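Local coordinates for bifunctional thiamine biosynthesis protein ThiDN (Methanocaldococcus jannaschii DSM 2661, PDB 2PHP) that probably phosphorylates hydroxymethylpyrimidine and its monophosphate and, through the ThiN domain crystallised here, joins the resulting pyrimidine diphosphate to thiazole phosphate to form thiamine monophosphate, at residues L84-F89 with W132-A137. Sequence-based numbering, arbitrary orientation.
Sequences LSASKF and WGTKIA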
loop_
_atom_site.group_PDB
_atom_site.type_symbol
_atom_site.label_atom_id
_atom_site.label_comp_id
_atom_site.label_asym_id
_atom_site.label_seq_id
_atom_site.Cartn_x
_atom_site.Cartn_y
_atom_site.Cartn_z
ATOM N N LEU B 84 26.490 -7.925 -10.474
ATOM C CA LEU B 84 27.518 -7.587 -11.450
ATOM C C LEU B 84 28.854 -8.223 -11.097
ATOM O O LEU B 84 29.619 -8.593 -11.988
ATOM C CB LEU B 84 27.673 -6.071 -11.576
ATOM C CG LEU B 84 26.703 -5.434 -12.578
ATOM C CD1 LEU B 84 25.266 -5.671 -12.128
ATOM C CD2 LEU B 84 26.995 -3.947 -12.703
ATOM N N SER B 85 29.141 -8.354 -9.802
ATOM C CA SER B 85 30.392 -8.978 -9.376
ATOM C C SER B 85 30.367 -10.477 -9.677
ATOM O O SER B 85 31.308 -11.025 -10.249
ATOM C CB SER B 85 30.626 -8.767 -7.876
ATOM O OG SER B 85 30.938 -7.417 -7.579
ATOM N N ALA B 86 29.286 -11.143 -9.289
ATOM C CA ALA B 86 29.167 -12.576 -9.518
ATOM C C ALA B 86 29.127 -12.925 -11.001
ATOM O O ALA B 86 29.628 -13.980 -11.405
ATOM C CB ALA B 86 27.920 -13.117 -8.824
ATOM N N SER B 87 28.538 -12.049 -11.813
ATOM C CA SER B 87 28.436 -12.315 -13.246
ATOM C C SER B 87 29.808 -12.437 -13.910
ATOM O O SER B 87 29.933 -13.057 -14.965
ATOM C CB SER B 87 27.601 -11.232 -13.950
ATOM O OG SER B 87 28.254 -9.975 -13.961
ATOM N N LYS B 88 30.831 -11.851 -13.289
ATOM C CA LYS B 88 32.198 -11.915 -13.811
ATOM C C LYS B 88 32.734 -13.345 -13.727
ATOM O O LYS B 88 33.675 -13.714 -14.439
ATOM C CB LYS B 88 33.120 -10.980 -13.020
ATOM C CG LYS B 88 32.782 -9.493 -13.145
ATOM C CD LYS B 88 32.882 -9.025 -14.589
ATOM C CE LYS B 88 32.597 -7.527 -14.738
ATOM N NZ LYS B 88 32.780 -7.061 -16.158
ATOM N N PHE B 89 32.136 -14.147 -12.848
ATOM C CA PHE B 89 32.532 -15.539 -12.671
ATOM C C PHE B 89 31.622 -16.462 -13.467
ATOM O O PHE B 89 32.070 -17.475 -14.001
ATOM C CB PHE B 89 32.490 -15.912 -11.191
ATOM C CG PHE B 89 33.558 -15.250 -10.382
ATOM C CD1 PHE B 89 34.727 -15.933 -10.063
ATOM C CD2 PHE B 89 33.417 -13.927 -9.977
ATOM C CE1 PHE B 89 35.746 -15.304 -9.351
ATOM C CE2 PHE B 89 34.425 -13.288 -9.269
ATOM C CZ PHE B 89 35.597 -13.979 -8.953
ATOM N N TRP B 132 33.904 -6.395 -3.422
ATOM C CA TRP B 132 35.046 -7.123 -2.902
ATOM C C TRP B 132 34.652 -8.441 -2.234
ATOM O O TRP B 132 35.266 -9.483 -2.486
ATOM C CB TRP B 132 35.796 -6.241 -1.901
ATOM C CG TRP B 132 36.769 -6.996 -1.077
ATOM C CD1 TRP B 132 38.036 -7.362 -1.428
ATOM C CD2 TRP B 132 36.524 -7.567 0.213
ATOM N NE1 TRP B 132 38.595 -8.130 -0.432
ATOM C CE2 TRP B 132 37.690 -8.269 0.586
ATOM C CE3 TRP B 132 35.432 -7.549 1.090
ATOM C CZ2 TRP B 132 37.793 -8.958 1.802
ATOM C CZ3 TRP B 132 35.534 -8.232 2.300
ATOM C CH2 TRP B 132 36.708 -8.926 2.644
ATOM N N GLY B 133 33.638 -8.387 -1.376
ATOM C CA GLY B 133 33.189 -9.580 -0.675
ATOM C C GLY B 133 32.674 -10.664 -1.602
ATOM O O GLY B 133 32.933 -11.851 -1.392
ATOM N N THR B 134 31.924 -10.258 -2.623
ATOM C CA THR B 134 31.383 -11.211 -3.580
ATOM C C THR B 134 32.545 -11.856 -4.329
ATOM O O THR B 134 32.589 -13.076 -4.495
ATOM C CB THR B 134 30.443 -10.521 -4.588
ATOM O OG1 THR B 134 29.302 -9.995 -3.895
ATOM C CG2 THR B 134 29.977 -11.509 -5.653
ATOM N N LYS B 135 33.489 -11.027 -4.768
ATOM C CA LYS B 135 34.659 -11.516 -5.492
ATOM C C LYS B 135 35.395 -12.550 -4.635
ATOM O O LYS B 135 35.609 -13.680 -5.068
ATOM C CB LYS B 135 35.587 -10.345 -5.836
ATOM C CG LYS B 135 36.737 -10.696 -6.759
ATOM C CD LYS B 135 37.509 -9.436 -7.136
ATOM C CE LYS B 135 38.655 -9.729 -8.092
ATOM N NZ LYS B 135 39.292 -8.456 -8.544
ATOM N N ILE B 136 35.758 -12.170 -3.413
ATOM C CA ILE B 136 36.453 -13.083 -2.507
ATOM C C ILE B 136 35.708 -14.409 -2.352
ATOM O O ILE B 136 36.293 -15.485 -2.489
ATOM C CB ILE B 136 36.615 -12.471 -1.098
ATOM C CG1 ILE B 136 37.586 -11.291 -1.144
ATOM C CG2 ILE B 136 37.117 -13.531 -0.125
ATOM C CD1 ILE B 136 38.980 -11.666 -1.599
ATOM N N ALA B 137 34.414 -14.323 -2.056
ATOM C CA ALA B 137 33.582 -15.504 -1.869
ATOM C C ALA B 137 33.575 -16.399 -3.101
ATOM O O ALA B 137 33.597 -17.625 -2.989
ATOM C CB ALA B 137 32.150 -15.091 -1.523
#
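T134 meets S85 and A86 through its methyl branch, and the pair of helices that carry them illustrates how small residues let two helices come close: the CA atoms of S85 and T134 are 6.3 Å apart. The methyl CG2 of T134, set anti to its own backbone N, reaches the CB of S85 at 3.6 Å and lies 3.7 Å from the backbone N of A86, with the A86 methyl a little farther off. Both hydroxyls turn back to their own helices, OG1 of T134 bonding to the carbonyl of M130 and OG of S85 to that of K81. The polar atoms are thus satisfied locally, leaving carbon atoms to make the contact between the T134 and S85 side chains.

Farther along, F89 extends the interface. CZ of F89 comes within 3.9 Å of the K135 carbonyl O, which meets the ring obliquely, and 4.1 Å of K135 CG; the two side chains cross at about a right angle. K135 has an extended chain, which carries its ammonium end away from the helix opposite. The ring also touches C138 and E139, one turn on. No hydrogen bond spans the two segments; the contact is plain van der Waals helix-helix packing, joining helices 77-87 and 129-141 in the ThiN domain, of the AraD-like clan, where T134 rests against I148 of strand 147-150 in the mixed sheet.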